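Local coordinates for 3-hydroxyisobutyrate dehydrogenase family protein (Geobacter sulfurreducens, PDB 3PDU), which acts as a beta-hydroxyacid dehydrogenase that binds NADP+ and reduces succinic semialdehyde, probably to gamma-hydroxybutyrate, at residues N19-G24 / L43-A48. Numbering follows the deposited sequence.
Sequences NLVRAG and LGARQA
V21, the main point of helix 13-23 that meets 43-48, receives the amide of G24 on its carbonyl oxygen (G24 N to V21 O, 2.9 Å). G24 N also bonds weakly to L20 O, and the positive phi of G24 (104°) completes a Schellman motif. G44 closes helix 38-43 in the same way, with phi 130°, so the contact forms where two helices end. No hydrogen bond joins the segments; van der Waals contact does, with the two methyls of V21 sharing the work. CG1, anti to the backbone N (chi1 175°), comes against the carbonyl of L43, with V21 CG1 to L43 O at 3.4 Å, and also reaches L43 CB at 4.1 Å. CG2 meets the methyl of A45 (V21 CG2 to A45 CB, 4.0 Å). At the exposed margin, L43 CD1 approaches the R22 guanidinium obliquely, 4.3 Å from R22 NH2, while N19 OD1 lies in plane at that group's edge. V21 also touches V27 and A45 touches V29, both on strand 27-30, which pairs in parallel with 46-47. The contact thus packs the first helix of a Rossmann-type beta-alpha-beta unit against the approach to the sheet's edge strand.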
# COMPACT_ATOMS: atom_id res chain seq x y z
N ASN A 19 36.66 8.90 -17.05
CA ASN A 19 37.31 7.60 -17.21
C ASN A 19 37.77 7.34 -18.65
O ASN A 19 38.83 6.76 -18.87
CB ASN A 19 36.39 6.48 -16.72
CG ASN A 19 36.42 6.33 -15.23
OD1 ASN A 19 37.33 6.83 -14.57
ND2 ASN A 19 35.43 5.64 -14.67
N LEU A 20 36.97 7.75 -19.63
CA LEU A 20 37.34 7.56 -21.03
C LEU A 20 38.54 8.43 -21.38
O LEU A 20 39.48 7.98 -22.04
CB LEU A 20 36.17 7.88 -21.96
CG LEU A 20 34.93 6.99 -21.81
CD1 LEU A 20 33.83 7.40 -22.79
CD2 LEU A 20 35.30 5.52 -22.02
N VAL A 21 38.53 9.68 -20.93
CA VAL A 21 39.67 10.56 -21.17
C VAL A 21 40.93 10.00 -20.53
O VAL A 21 41.98 9.92 -21.17
CB VAL A 21 39.42 12.00 -20.65
CG1 VAL A 21 40.69 12.86 -20.82
CG2 VAL A 21 38.24 12.61 -21.40
N ARG A 22 40.83 9.57 -19.28
CA ARG A 22 42.00 9.05 -18.58
C ARG A 22 42.51 7.73 -19.18
O ARG A 22 43.71 7.44 -19.11
CB ARG A 22 41.74 8.88 -17.08
CG ARG A 22 41.53 10.19 -16.34
CD ARG A 22 41.62 9.98 -14.84
NE ARG A 22 40.82 10.95 -14.11
CZ ARG A 22 39.59 10.71 -13.66
NH1 ARG A 22 39.03 9.52 -13.86
NH2 ARG A 22 38.93 11.66 -13.00
N ALA A 23 41.61 6.95 -19.78
CA ALA A 23 42.01 5.71 -20.45
C ALA A 23 42.74 6.01 -21.76
O ALA A 23 43.38 5.14 -22.35
CB ALA A 23 40.80 4.83 -20.70
N GLY A 24 42.65 7.26 -22.23
CA GLY A 24 43.39 7.67 -23.41
C GLY A 24 42.60 7.80 -24.70
O GLY A 24 43.19 7.97 -25.78
N LEU A 43 40.77 18.16 -18.53
CA LEU A 43 41.38 16.83 -18.49
C LEU A 43 41.84 16.42 -19.88
O LEU A 43 42.67 15.53 -20.04
CB LEU A 43 40.38 15.78 -17.98
CG LEU A 43 40.28 15.45 -16.49
CD1 LEU A 43 39.21 14.38 -16.28
CD2 LEU A 43 41.63 14.99 -15.92
N GLY A 44 41.28 17.06 -20.90
CA GLY A 44 41.69 16.78 -22.26
C GLY A 44 40.56 16.50 -23.24
O GLY A 44 40.82 16.23 -24.41
N ALA A 45 39.31 16.55 -22.79
CA ALA A 45 38.20 16.40 -23.74
C ALA A 45 38.03 17.66 -24.59
O ALA A 45 38.48 18.74 -24.21
CB ALA A 45 36.89 16.05 -23.00
N ARG A 46 37.40 17.52 -25.76
CA ARG A 46 36.98 18.69 -26.55
C ARG A 46 35.53 19.01 -26.26
O ARG A 46 34.71 18.11 -26.13
CB ARG A 46 37.09 18.39 -28.04
CG ARG A 46 38.48 18.55 -28.65
CD ARG A 46 38.39 18.40 -30.16
NE ARG A 46 37.05 18.72 -30.65
CZ ARG A 46 36.63 19.94 -31.00
NH1 ARG A 46 37.46 20.97 -30.91
NH2 ARG A 46 35.39 20.12 -31.43
N GLN A 47 35.19 20.30 -26.18
CA GLN A 47 33.79 20.68 -25.96
C GLN A 47 33.09 20.89 -27.30
O GLN A 47 33.65 21.50 -28.20
CB GLN A 47 33.71 21.97 -25.13
CG GLN A 47 32.28 22.36 -24.75
CD GLN A 47 32.25 23.60 -23.89
OE1 GLN A 47 33.30 24.16 -23.56
NE2 GLN A 47 31.05 24.04 -23.53
N ALA A 48 31.85 20.41 -27.41
CA ALA A 48 31.03 20.64 -28.60
C ALA A 48 29.80 21.47 -28.26
O ALA A 48 29.42 21.57 -27.10
CB ALA A 48 30.62 19.31 -29.24